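Flagellar hook associated protein type 3 FlgL (Legionella pneumophila subsp. pneumophila, PDB 5YTI) probably serves as a structural protein of the junction between the flagellar hook and the filament. Local coordinates at residues N202-S210 with V315-Q326; F228-M239 with G253-Y261. All coordinates share one frame; numbering follows the deposited sequence.

The two contacts lie on the same side of the chain's centre, at the end of the molecule that carries the beta sheets. Their centres are about 21 Å apart and their nearest atoms about 5 Å apart, without touching. Both segments of contact 2 fall between the two segments of contact 1 in sequence. Contact 1 joins strand 207-213, an outer strand of the three-stranded sheet, to the start of the long helix 316-374. Contact 2 joins the hairpin of strands 224-230 and 236-242, in the five-stranded sheet, to the loop after strand 246-249. Contact 1 thus ties sheet to helix, while contact 2 holds together the part farther from the chain's centre.

Contact 1 (N202-S210 with V315-Q326); sequences NTGTASVSS and VEKAATQTENNQ
The amide group of Asn325 turns one face to the strand, with the carbonyl of Val208 above it. Val208 O stands 3.9 Å from Asn325 CG, roughly perpendicular to the amide plane. The alpha carbon of Ser209 lies on the same side, but more obliquely and closer to the end of the amide. Next along the helix, Gln326 brings the nitrogen of its amide to Ser210, with NE2 3.9 Å from Ser210 CA. Its OE1 is taken by the backbone N of Ile195 in strand 193-197, which fixes the amide at its other end.

Thr322 is the central side chain. Its OG1 sits beside its own backbone N (chi1 -59°) and accepts a weak hydrogen bond from Val208 N, 3.3 Å long and bent to 135°. This torsion also turns the methyl CG2 toward Val208, whose CB is 4.3 Å away. Phe286 and Ile195 cover this patch from neighbouring strands. Beside it, Gln321 CB rests 3.8 Å from Ser207 CB, and the rest of the glutamine bends away at chi2.

Toward the start of the helix the packing is of methyl groups against backbone. Ala318 CB points at the chain leading into the strand and comes to 3.4 Å from Thr205 O. Val315 places CG1 alongside the carbonyls of Thr203 and Gly204, 3.4 Å from Thr203 O.

Ser207 and Ser209 pair with Ser277 and Val275 of strand 272-277, and Thr205 continues the ladder to Leu279, so these backbone bonds lead away from the helix. The contact therefore rests mainly on side chains of the helix and of Val315 near its start, packed against the main chain of 203-210. Its weak hydrogen bond probably adds little to the hold.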
ATOM      1  N   ASN A 202     -16.034  -7.812  23.189  1.00102.89           N
ATOM      2  CA  ASN A 202     -16.976  -6.808  23.589  1.00102.38           C
ATOM      3  C   ASN A 202     -18.261  -7.480  24.069  1.00100.47           C
ATOM      4  O   ASN A 202     -18.623  -8.570  23.627  1.00 96.19           O
ATOM      5  CB  ASN A 202     -17.197  -5.803  22.454  1.00100.79           C
ATOM      6  CG  ASN A 202     -15.958  -4.963  22.181  1.00 99.37           C
ATOM      7  OD1 ASN A 202     -15.111  -4.746  23.058  1.00 97.87           O
ATOM      8  ND2 ASN A 202     -15.844  -4.491  20.956  1.00 98.77           N
ATOM      9  N   THR A 203     -18.910  -6.825  25.022  1.00101.72           N
ATOM     10  CA  THR A 203     -20.127  -7.326  25.619  1.00102.63           C
ATOM     11  C   THR A 203     -21.351  -6.667  24.981  1.00100.56           C
ATOM     12  O   THR A 203     -22.428  -7.277  24.962  1.00 95.51           O
ATOM     13  CB  THR A 203     -20.096  -7.104  27.141  1.00104.92           C
ATOM     14  OG1 THR A 203     -20.320  -5.731  27.433  1.00106.62           O
ATOM     15  CG2 THR A 203     -18.731  -7.515  27.729  1.00106.09           C
ATOM     16  N   GLY A 204     -21.150  -5.461  24.419  1.00 98.48           N
ATOM     17  CA  GLY A 204     -22.215  -4.642  23.808  1.00 99.08           C
ATOM     18  C   GLY A 204     -22.407  -4.818  22.309  1.00 99.82           C
ATOM     19  O   GLY A 204     -21.945  -5.804  21.749  1.00103.61           O
ATOM     20  N   THR A 205     -23.112  -3.893  21.644  1.00100.10           N
ATOM     21  CA  THR A 205     -23.443  -4.062  20.200  1.00 98.03           C
ATOM     22  C   THR A 205     -22.785  -3.018  19.291  1.00 98.51           C
ATOM     23  O   THR A 205     -23.248  -2.712  18.193  1.00100.86           O
ATOM     24  CB  THR A 205     -24.965  -4.073  19.948  1.00 95.29           C
ATOM     25  OG1 THR A 205     -25.572  -2.894  20.499  1.00 93.70           O
ATOM     26  CG2 THR A 205     -25.563  -5.312  20.559  1.00 95.30           C
ATOM     27  N   ALA A 206     -21.667  -2.500  19.748  1.00 98.81           N
ATOM     28  CA  ALA A 206     -20.969  -1.450  19.040  1.00 98.18           C
ATOM     29  C   ALA A 206     -20.275  -1.943  17.775  1.00 94.89           C
ATOM     30  O   ALA A 206     -19.674  -3.009  17.781  1.00 94.81           O
ATOM     31  CB  ALA A 206     -19.945  -0.834  19.981  1.00100.42           C
ATOM     32  N   SER A 207     -20.350  -1.148  16.710  1.00 92.48           N
ATOM     33  CA  SER A 207     -19.622  -1.418  15.458  1.00 92.37           C
ATOM     34  C   SER A 207     -18.957  -0.132  14.976  1.00 88.75           C
ATOM     35  O   SER A 207     -19.368   0.948  15.375  1.00 86.12           O
ATOM     36  CB  SER A 207     -20.570  -1.987  14.386  1.00 94.13           C
ATOM     37  OG  SER A 207     -21.931  -2.010  14.841  1.00 99.87           O
ATOM     38  N   VAL A 208     -17.938  -0.233  14.126  1.00 87.04           N
ATOM     39  CA  VAL A 208     -17.202   0.968  13.682  1.00 88.21           C
ATOM     40  C   VAL A 208     -16.981   1.030  12.168  1.00 86.00           C
ATOM     41  O   VAL A 208     -16.600   0.036  11.544  1.00 90.43           O
ATOM     42  CB  VAL A 208     -15.804   1.062  14.357  1.00 90.41           C
ATOM     43  CG1 VAL A 208     -15.223   2.457  14.192  1.00 90.39           C
ATOM     44  CG2 VAL A 208     -15.866   0.696  15.837  1.00 88.95           C
ATOM     45  N   SER A 209     -17.189   2.206  11.586  1.00 83.64           N
ATOM     46  CA  SER A 209     -17.011   2.383  10.154  1.00 83.97           C
ATOM     47  C   SER A 209     -15.521   2.208   9.816  1.00 84.26           C
ATOM     48  O   SER A 209     -14.714   2.076  10.711  1.00 85.61           O
ATOM     49  CB  SER A 209     -17.529   3.764   9.722  1.00 85.28           C
ATOM     50  OG  SER A 209     -16.610   4.785  10.060  1.00 86.03           O
ATOM     51  N   SER A 210     -15.158   2.174   8.535  1.00 84.04           N
ATOM     52  CA  SER A 210     -13.750   2.119   8.147  1.00 80.71           C
ATOM     53  C   SER A 210     -13.107   3.500   8.343  1.00 81.79           C
ATOM     54  O   SER A 210     -11.858   3.608   8.519  1.00 78.77           O
ATOM     55  CB  SER A 210     -13.572   1.626   6.701  1.00 81.28           C
ATOM     56  OG  SER A 210     -14.325   2.357   5.730  1.00 81.75           O
ATOM     57  N   VAL A 315     -25.725  -9.679  19.450  1.00119.28           N
ATOM     58  CA  VAL A 315     -24.400  -9.406  20.030  1.00119.79           C
ATOM     59  C   VAL A 315     -23.293 -10.036  19.177  1.00118.24           C
ATOM     60  O   VAL A 315     -22.236  -9.451  18.989  1.00117.95           O
ATOM     61  CB  VAL A 315     -24.280  -9.912  21.491  1.00118.58           C
ATOM     62  CG1 VAL A 315     -23.256  -9.066  22.229  1.00115.61           C
ATOM     63  CG2 VAL A 315     -25.640  -9.905  22.213  1.00119.94           C
ATOM     64  N   GLU A 316     -23.545 -11.238  18.675  1.00119.98           N
ATOM     65  CA  GLU A 316     -22.651 -11.880  17.723  1.00121.09           C
ATOM     66  C   GLU A 316     -22.616 -11.090  16.389  1.00120.27           C
ATOM     67  O   GLU A 316     -21.557 -10.940  15.785  1.00120.86           O
ATOM     68  CB  GLU A 316     -23.096 -13.333  17.469  1.00122.57           C
ATOM     69  CG  GLU A 316     -23.142 -14.251  18.696  1.00122.18           C
ATOM     70  CD  GLU A 316     -24.148 -15.396  18.531  1.00122.32           C
ATOM     71  OE1 GLU A 316     -25.125 -15.227  17.771  1.00115.84           O
ATOM     72  OE2 GLU A 316     -23.979 -16.464  19.166  1.00122.93           O
ATOM     73  N   LYS A 317     -23.766 -10.576  15.949  1.00115.60           N
ATOM     74  CA  LYS A 317     -23.871  -9.811  14.690  1.00112.08           C
ATOM     75  C   LYS A 317     -23.184  -8.448  14.661  1.00108.12           C
ATOM     76  O   LYS A 317     -23.060  -7.842  13.608  1.00109.68           O
ATOM     77  CB  LYS A 317     -25.341  -9.578  14.329  1.00114.02           C
ATOM     78  CG  LYS A 317     -26.095 -10.830  13.927  1.00116.57           C
ATOM     79  CD  LYS A 317     -27.470 -10.509  13.366  1.00117.62           C
ATOM     80  CE  LYS A 317     -28.236 -11.793  13.099  1.00119.04           C
ATOM     81  NZ  LYS A 317     -29.130 -11.666  11.922  1.00119.85           N
ATOM     82  N   ALA A 318     -22.783  -7.927  15.803  1.00107.18           N
ATOM     83  CA  ALA A 318     -22.133  -6.632  15.813  1.00105.82           C
ATOM     84  C   ALA A 318     -20.628  -6.803  15.821  1.00102.49           C
ATOM     85  O   ALA A 318     -19.887  -5.878  15.477  1.00101.07           O
ATOM     86  CB  ALA A 318     -22.578  -5.832  17.015  1.00107.46           C
ATOM     87  N   ALA A 319     -20.175  -7.985  16.230  1.00101.96           N
ATOM     88  CA  ALA A 319     -18.737  -8.291  16.224  1.00102.64           C
ATOM     89  C   ALA A 319     -18.313  -8.671  14.813  1.00 98.54           C
ATOM     90  O   ALA A 319     -17.132  -8.756  14.513  1.00 98.29           O
ATOM     91  CB  ALA A 319     -18.389  -9.399  17.222  1.00102.42           C
ATOM     92  N   THR A 320     -19.311  -8.888  13.972  1.00 97.61           N
ATOM     93  CA  THR A 320     -19.145  -9.071  12.542  1.00 98.17           C
ATOM     94  C   THR A 320     -18.943  -7.766  11.797  1.00 98.57           C
ATOM     95  O   THR A 320     -18.092  -7.707  10.898  1.00100.35           O
ATOM     96  CB  THR A 320     -20.425  -9.690  11.970  1.00100.01           C
ATOM     97  OG1 THR A 320     -20.495 -11.039  12.390  1.00102.04           O
ATOM     98  CG2 THR A 320     -20.474  -9.645  10.468  1.00102.17           C
ATOM     99  N   GLN A 321     -19.733  -6.738  12.149  1.00 96.08           N
ATOM    100  CA  GLN A 321     -19.838  -5.544  11.317  1.00 93.36           C
ATOM    101  C   GLN A 321     -18.535  -4.775  11.314  1.00 89.43           C
ATOM    102  O   GLN A 321     -18.025  -4.407  10.269  1.00 88.59           O
ATOM    103  CB  GLN A 321     -21.006  -4.650  11.744  1.00 96.13           C
ATOM    104  CG  GLN A 321     -21.501  -3.686  10.653  1.00 98.14           C
ATOM    105  CD  GLN A 321     -22.270  -4.393   9.533  1.00101.01           C
ATOM    106  OE1 GLN A 321     -21.749  -5.321   8.877  1.00 99.08           O
ATOM    107  NE2 GLN A 321     -23.525  -3.964   9.311  1.00100.41           N
ATOM    108  N   THR A 322     -17.954  -4.561  12.476  1.00 88.15           N
ATOM    109  CA  THR A 322     -16.725  -3.797  12.512  1.00 87.51           C
ATOM    110  C   THR A 322     -15.685  -4.281  11.504  1.00 87.67           C
ATOM    111  O   THR A 322     -15.009  -3.473  10.833  1.00 89.30           O
ATOM    112  CB  THR A 322     -16.098  -3.877  13.884  1.00 86.46           C
ATOM    113  OG1 THR A 322     -17.022  -3.370  14.857  1.00 84.82           O
ATOM    114  CG2 THR A 322     -14.807  -3.070  13.889  1.00 86.55           C
ATOM    115  N   GLU A 323     -15.562  -5.603  11.448  1.00 86.71           N
ATOM    116  CA  GLU A 323     -14.660  -6.291  10.555  1.00 86.32           C
ATOM    117  C   GLU A 323     -15.240  -6.365   9.132  1.00 86.46           C
ATOM    118  O   GLU A 323     -14.489  -6.311   8.186  1.00 87.90           O
ATOM    119  CB  GLU A 323     -14.331  -7.684  11.125  1.00 87.12           C
ATOM    120  CG  GLU A 323     -13.802  -8.741  10.138  1.00 89.27           C
ATOM    121  CD  GLU A 323     -12.267  -8.904  10.053  1.00 89.27           C
ATOM    122  OE1 GLU A 323     -11.514  -8.002  10.500  1.00 83.49           O
ATOM    123  OE2 GLU A 323     -11.807  -9.958   9.496  1.00 89.83           O
ATOM    124  N   ASN A 324     -16.556  -6.483   8.958  1.00 86.20           N
ATOM    125  CA  ASN A 324     -17.134  -6.427   7.603  1.00 83.22           C
ATOM    126  C   ASN A 324     -16.705  -5.142   6.913  1.00 83.79           C
ATOM    127  O   ASN A 324     -16.189  -5.202   5.800  1.00 85.20           O
ATOM    128  CB  ASN A 324     -18.662  -6.445   7.601  1.00 82.36           C
ATOM    129  CG  ASN A 324     -19.259  -7.832   7.718  1.00 82.38           C
ATOM    130  OD1 ASN A 324     -18.654  -8.859   7.353  1.00 82.80           O
ATOM    131  ND2 ASN A 324     -20.495  -7.864   8.206  1.00 81.34           N
ATOM    132  N   ASN A 325     -16.937  -3.991   7.562  1.00 83.87           N
ATOM    133  CA  ASN A 325     -16.561  -2.677   7.028  1.00 82.86           C
ATOM    134  C   ASN A 325     -15.112  -2.607   6.595  1.00 80.41           C
ATOM    135  O   ASN A 325     -14.770  -1.923   5.601  1.00 79.32           O
ATOM    136  CB  ASN A 325     -16.736  -1.600   8.078  1.00 86.05           C
ATOM    137  CG  ASN A 325     -18.148  -1.152   8.200  1.00 89.35           C
ATOM    138  OD1 ASN A 325     -19.008  -1.976   8.465  1.00 94.83           O
ATOM    139  ND2 ASN A 325     -18.412   0.157   7.980  1.00 89.11           N
ATOM    140  N   GLN A 326     -14.259  -3.278   7.364  1.00 76.31           N
ATOM    141  CA  GLN A 326     -12.828  -3.277   7.057  1.00 76.81           C
ATOM    142  C   GLN A 326     -12.594  -4.084   5.805  1.00 77.42           C
ATOM    143  O   GLN A 326     -11.905  -3.647   4.895  1.00 79.81           O
ATOM    144  CB  GLN A 326     -11.980  -3.821   8.230  1.00 74.63           C
ATOM    145  CG  GLN A 326     -12.001  -2.913   9.452  1.00 74.08           C
ATOM    146  CD  GLN A 326     -10.903  -1.892   9.431  1.00 71.95           C
ATOM    147  OE1 GLN A 326      -9.741  -2.266   9.342  1.00 70.50           O
ATOM    148  NE2 GLN A 326     -11.247  -0.599   9.542  1.00 72.64           N
TER

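Contact 2 (F228-M239 with G253-Y261); sequences FALNSQGNLVVM and GLPDDAPLY
Val237 and Val238, on different sides of the strand, make the apolar centre with Ala258 and Tyr261. Val237 CG2 meets Ala258 CB at 3.7 Å. Val238 CG2 packs 3.5 Å from Tyr261 CB. CG of Tyr261 is anti to the backbone N (chi1 162°), which carries the ring out to Phe228. There the edge of Phe228 points to the face of Tyr261 in a T-shaped pair, with ring centroids 5.8 Å apart and planes at 71°. On another flank the selenium of Met239, modelled as selenomethionine, lies 4.0 Å from Pro255 CA.

The backbones meet in a single beta bridge between Val237 and Leu260. Val238 N donates a nearly straight hydrogen bond of 3.2 Å to Pro259 O.

At the outer edge, Asp256 grips the hairpin turn through both carboxylate oxygens. Its OD1 takes Ser232 N on the syn lone pair at 2.8 Å and 177°. Its OD2 receives the hydroxyl OG of Ser232 at 2.6 Å, out of the carboxylate plane. Two bonds to one serine should limit rotation of the carboxylate.

The loop 253-261 thus folds back over the hairpin formed by strands 224-230 and 236-242. Phe228 and Tyr261 also touch Val276 of strand 272-277 and the nearby Pro280, so the aromatic pair joins the five-stranded sheet to the three-stranded one.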
ATOM      1  N   PHE A 228     -14.790   2.477  25.750  1.00 91.47           N
ATOM      2  CA  PHE A 228     -16.066   3.045  26.219  1.00 93.41           C
ATOM      3  C   PHE A 228     -16.227   2.867  27.737  1.00 96.76           C
ATOM      4  O   PHE A 228     -16.095   1.757  28.269  1.00 99.82           O
ATOM      5  CB  PHE A 228     -17.264   2.407  25.470  1.00 94.04           C
ATOM      6  CG  PHE A 228     -17.171   2.541  23.976  1.00 91.65           C
ATOM      7  CD1 PHE A 228     -17.617   3.667  23.344  1.00 90.44           C
ATOM      8  CD2 PHE A 228     -16.580   1.564  23.225  1.00 91.54           C
ATOM      9  CE1 PHE A 228     -17.471   3.819  21.989  1.00 89.42           C
ATOM     10  CE2 PHE A 228     -16.433   1.703  21.863  1.00 89.64           C
ATOM     11  CZ  PHE A 228     -16.871   2.837  21.246  1.00 89.48           C
ATOM     12  N   ALA A 229     -16.495   3.947  28.458  1.00 99.35           N
ATOM     13  CA  ALA A 229     -16.750   3.801  29.894  1.00103.51           C
ATOM     14  C   ALA A 229     -17.602   4.947  30.464  1.00104.84           C
ATOM     15  O   ALA A 229     -18.197   5.725  29.696  1.00 98.56           O
ATOM     16  CB  ALA A 229     -15.434   3.623  30.665  1.00104.68           C
ATOM     17  N   LEU A 230     -17.638   5.045  31.805  1.00112.15           N
ATOM     18  CA  LEU A 230     -18.668   5.821  32.540  1.00111.91           C
ATOM     19  C   LEU A 230     -18.271   7.174  33.129  1.00108.94           C
ATOM     20  O   LEU A 230     -17.198   7.354  33.719  1.00104.63           O
ATOM     21  CB  LEU A 230     -19.273   4.959  33.657  1.00113.25           C
ATOM     22  CG  LEU A 230     -20.052   3.738  33.147  1.00114.56           C
ATOM     23  CD1 LEU A 230     -20.360   2.788  34.299  1.00115.49           C
ATOM     24  CD2 LEU A 230     -21.321   4.169  32.409  1.00113.19           C
ATOM     25  N   ASN A 231     -19.184   8.118  32.927  1.00112.47           N
ATOM     26  CA  ASN A 231     -19.251   9.369  33.679  1.00115.12           C
ATOM     27  C   ASN A 231     -19.434   9.084  35.155  1.00120.85           C
ATOM     28  O   ASN A 231     -19.977   8.035  35.537  1.00123.36           O
ATOM     29  CB  ASN A 231     -20.469  10.196  33.229  1.00111.97           C
ATOM     30  CG  ASN A 231     -20.108  11.303  32.266  1.00111.44           C
ATOM     31  OD1 ASN A 231     -18.935  11.612  32.070  1.00113.64           O
ATOM     32  ND2 ASN A 231     -21.121  11.921  31.671  1.00109.98           N
ATOM     33  N   SER A 232     -19.008  10.030  35.987  1.00122.85           N
ATOM     34  CA  SER A 232     -19.372   9.992  37.391  1.00126.21           C
ATOM     35  C   SER A 232     -20.910  10.163  37.540  1.00127.59           C
ATOM     36  O   SER A 232     -21.505   9.622  38.477  1.00126.69           O
ATOM     37  CB  SER A 232     -18.563  11.029  38.166  1.00125.91           C
ATOM     38  OG  SER A 232     -17.176  10.763  37.994  1.00123.98           O
ATOM     39  N   GLN A 233     -21.532  10.878  36.591  1.00126.87           N
ATOM     40  CA  GLN A 233     -23.011  10.911  36.387  1.00127.14           C
ATOM     41  C   GLN A 233     -23.663   9.559  35.997  1.00128.51           C
ATOM     42  O   GLN A 233     -24.700   9.186  36.554  1.00132.49           O
ATOM     43  CB  GLN A 233     -23.362  11.929  35.292  1.00127.05           C
ATOM     44  CG  GLN A 233     -22.975  13.361  35.634  1.00129.11           C
ATOM     45  CD  GLN A 233     -22.196  14.064  34.529  1.00129.92           C
ATOM     46  OE1 GLN A 233     -20.984  13.840  34.344  1.00129.84           O
ATOM     47  NE2 GLN A 233     -22.880  14.939  33.806  1.00128.13           N
ATOM     48  N   GLY A 234     -23.080   8.840  35.036  1.00121.50           N
ATOM     49  CA  GLY A 234     -23.586   7.528  34.663  1.00118.59           C
ATOM     50  C   GLY A 234     -23.677   7.356  33.170  1.00116.02           C
ATOM     51  O   GLY A 234     -23.752   6.238  32.677  1.00110.57           O
ATOM     52  N   ASN A 235     -23.688   8.476  32.458  1.00119.27           N
ATOM     53  CA  ASN A 235     -23.568   8.486  30.990  1.00124.73           C
ATOM     54  C   ASN A 235     -22.345   7.728  30.377  1.00125.30           C
ATOM     55  O   ASN A 235     -21.193   7.873  30.831  1.00121.71           O
ATOM     56  CB  ASN A 235     -23.560   9.940  30.474  1.00124.55           C
ATOM     57  CG  ASN A 235     -24.930  10.415  30.039  1.00125.26           C
ATOM     58  OD1 ASN A 235     -25.467  11.368  30.598  1.00123.01           O
ATOM     59  ND2 ASN A 235     -25.508   9.745  29.031  1.00127.14           N
ATOM     60  N   LEU A 236     -22.613   6.942  29.328  1.00121.74           N
ATOM     61  CA  LEU A 236     -21.557   6.285  28.558  1.00117.21           C
ATOM     62  C   LEU A 236     -20.712   7.330  27.843  1.00115.78           C
ATOM     63  O   LEU A 236     -21.234   8.363  27.386  1.00117.88           O
ATOM     64  CB  LEU A 236     -22.156   5.346  27.520  1.00117.72           C
ATOM     65  CG  LEU A 236     -22.177   3.860  27.843  1.00117.60           C
ATOM     66  CD1 LEU A 236     -23.185   3.149  26.944  1.00118.74           C
ATOM     67  CD2 LEU A 236     -20.772   3.280  27.691  1.00116.59           C
ATOM     68  N   VAL A 237     -19.417   7.051  27.720  1.00108.99           N
ATOM     69  CA  VAL A 237     -18.474   8.068  27.276  1.00105.32           C
ATOM     70  C   VAL A 237     -17.358   7.399  26.463  1.00 99.15           C
ATOM     71  O   VAL A 237     -17.129   6.202  26.583  1.00 98.08           O
ATOM     72  CB  VAL A 237     -17.965   8.873  28.516  1.00110.09           C
ATOM     73  CG1 VAL A 237     -16.574   8.433  28.954  1.00111.09           C
ATOM     74  CG2 VAL A 237     -18.000  10.380  28.269  1.00109.48           C
ATOM     75  N   VAL A 238     -16.687   8.168  25.613  1.00 95.74           N
ATOM     76  CA  VAL A 238     -15.742   7.609  24.634  1.00 94.31           C
ATOM     77  C   VAL A 238     -14.349   8.149  24.863  1.00 90.89           C
ATOM     78  O   VAL A 238     -14.133   9.386  24.870  1.00 86.68           O
ATOM     79  CB  VAL A 238     -16.154   7.969  23.184  1.00 95.99           C
ATOM     80  CG1 VAL A 238     -15.089   7.581  22.163  1.00 95.41           C
ATOM     81  CG2 VAL A 238     -17.452   7.292  22.840  1.00 96.58           C
HETATM   82  N   MSE A 239     -13.400   7.230  25.033  1.00 89.19           N
HETATM   83  CA  MSE A 239     -12.029   7.639  25.310  1.00 88.20           C
HETATM   84  C   MSE A 239     -11.100   7.062  24.308  1.00 84.88           C
HETATM   85  O   MSE A 239     -11.315   5.973  23.794  1.00 81.12           O
HETATM   86  CB  MSE A 239     -11.675   7.237  26.725  1.00 90.50           C
HETATM   87  CG  MSE A 239     -12.396   8.240  27.608  1.00 93.43           C
HETATM   88 SE   MSE A 239     -12.113   7.867  29.507  1.00101.46          SE
HETATM   89  CE  MSE A 239     -13.054   6.130  29.625  1.00 99.37           C
ATOM     90  N   GLY A 253      -7.474  12.470  30.196  1.00 96.89           N
ATOM     91  CA  GLY A 253      -7.751  11.055  30.454  1.00 97.56           C
ATOM     92  C   GLY A 253      -8.848  10.804  31.483  1.00 99.39           C
ATOM     93  O   GLY A 253      -9.184   9.652  31.766  1.00 98.06           O
ATOM     94  N   LEU A 254      -9.405  11.880  32.045  1.00102.40           N
ATOM     95  CA  LEU A 254     -10.460  11.790  33.064  1.00103.88           C
ATOM     96  C   LEU A 254     -11.802  11.483  32.423  1.00105.02           C
ATOM     97  O   LEU A 254     -12.192  12.155  31.470  1.00107.33           O
ATOM     98  CB  LEU A 254     -10.552  13.101  33.836  1.00103.68           C
ATOM     99  CG  LEU A 254      -9.657  13.161  35.093  1.00106.86           C
ATOM    100  CD1 LEU A 254      -8.306  12.474  34.911  1.00105.43           C
ATOM    101  CD2 LEU A 254      -9.454  14.604  35.564  1.00106.59           C
ATOM    102  N   PRO A 255     -12.516  10.462  32.922  1.00103.71           N
ATOM    103  CA  PRO A 255     -13.821  10.239  32.284  1.00102.78           C
ATOM    104  C   PRO A 255     -14.716  11.494  32.236  1.00101.75           C
ATOM    105  O   PRO A 255     -15.405  11.737  31.253  1.00 96.20           O
ATOM    106  CB  PRO A 255     -14.426   9.120  33.131  1.00103.16           C
ATOM    107  CG  PRO A 255     -13.228   8.340  33.592  1.00103.92           C
ATOM    108  CD  PRO A 255     -12.124   9.346  33.803  1.00103.16           C
ATOM    109  N   ASP A 256     -14.669  12.308  33.273  1.00107.29           N
ATOM    110  CA  ASP A 256     -15.579  13.436  33.379  1.00111.49           C
ATOM    111  C   ASP A 256     -15.236  14.648  32.504  1.00112.25           C
ATOM    112  O   ASP A 256     -16.087  15.525  32.304  1.00120.23           O
ATOM    113  CB  ASP A 256     -15.723  13.844  34.844  1.00115.07           C
ATOM    114  CG  ASP A 256     -16.653  12.923  35.607  1.00118.64           C
ATOM    115  OD1 ASP A 256     -17.317  12.064  34.979  1.00118.69           O
ATOM    116  OD2 ASP A 256     -16.728  13.064  36.840  1.00123.49           O
ATOM    117  N   ASP A 257     -14.017  14.706  31.974  1.00111.47           N
ATOM    118  CA  ASP A 257     -13.671  15.722  30.963  1.00109.20           C
ATOM    119  C   ASP A 257     -13.979  15.184  29.548  1.00105.86           C
ATOM    120  O   ASP A 257     -13.652  15.807  28.540  1.00104.47           O
ATOM    121  CB  ASP A 257     -12.192  16.162  31.093  1.00108.77           C
ATOM    122  CG  ASP A 257     -11.955  17.141  32.261  1.00113.42           C
ATOM    123  OD1 ASP A 257     -12.665  18.173  32.373  1.00114.43           O
ATOM    124  OD2 ASP A 257     -11.038  16.892  33.071  1.00117.29           O
ATOM    125  N   ALA A 258     -14.643  14.037  29.477  1.00104.48           N
ATOM    126  CA  ALA A 258     -14.723  13.293  28.223  1.00107.13           C
ATOM    127  C   ALA A 258     -15.980  13.590  27.380  1.00108.36           C
ATOM    128  O   ALA A 258     -17.062  13.835  27.931  1.00111.20           O
ATOM    129  CB  ALA A 258     -14.634  11.799  28.518  1.00107.19           C
ATOM    130  N   PRO A 259     -15.843  13.568  26.036  1.00106.46           N
ATOM    131  CA  PRO A 259     -17.057  13.608  25.183  1.00104.86           C
ATOM    132  C   PRO A 259     -17.934  12.368  25.343  1.00100.05           C
ATOM    133  O   PRO A 259     -17.420  11.266  25.484  1.00 97.69           O
ATOM    134  CB  PRO A 259     -16.507  13.696  23.735  1.00105.58           C
ATOM    135  CG  PRO A 259     -15.033  13.447  23.839  1.00108.14           C
ATOM    136  CD  PRO A 259     -14.604  13.758  25.257  1.00106.11           C
ATOM    137  N   LEU A 260     -19.247  12.552  25.287  1.00100.51           N
ATOM    138  CA  LEU A 260     -20.183  11.438  25.456  1.00101.99           C
ATOM    139  C   LEU A 260     -20.524  10.824  24.076  1.00 99.56           C
ATOM    140  O   LEU A 260     -20.353  11.457  23.036  1.00 93.00           O
ATOM    141  CB  LEU A 260     -21.441  11.872  26.223  1.00104.41           C
ATOM    142  CG  LEU A 260     -21.417  13.289  26.844  1.00108.34           C
ATOM    143  CD1 LEU A 260     -21.955  14.365  25.884  1.00108.53           C
ATOM    144  CD2 LEU A 260     -22.212  13.303  28.146  1.00111.87           C
ATOM    145  N   TYR A 261     -20.983   9.578  24.096  1.00100.68           N
ATOM    146  CA  TYR A 261     -21.177   8.768  22.898  1.00102.16           C
ATOM    147  C   TYR A 261     -22.574   8.990  22.301  1.00105.95           C
ATOM    148  O   TYR A 261     -23.564   8.495  22.858  1.00110.46           O
ATOM    149  CB  TYR A 261     -20.963   7.270  23.251  1.00100.12           C
ATOM    150  CG  TYR A 261     -21.530   6.255  22.267  1.00 96.56           C
ATOM    151  CD1 TYR A 261     -20.982   6.104  20.998  1.00 94.30           C
ATOM    152  CD2 TYR A 261     -22.604   5.432  22.616  1.00 94.47           C
ATOM    153  CE1 TYR A 261     -21.496   5.179  20.103  1.00 92.16           C
ATOM    154  CE2 TYR A 261     -23.121   4.510  21.717  1.00 93.31           C
ATOM    155  CZ  TYR A 261     -22.560   4.391  20.460  1.00 91.33           C
ATOM    156  OH  TYR A 261     -23.049   3.484  19.558  1.00 89.78           O
TER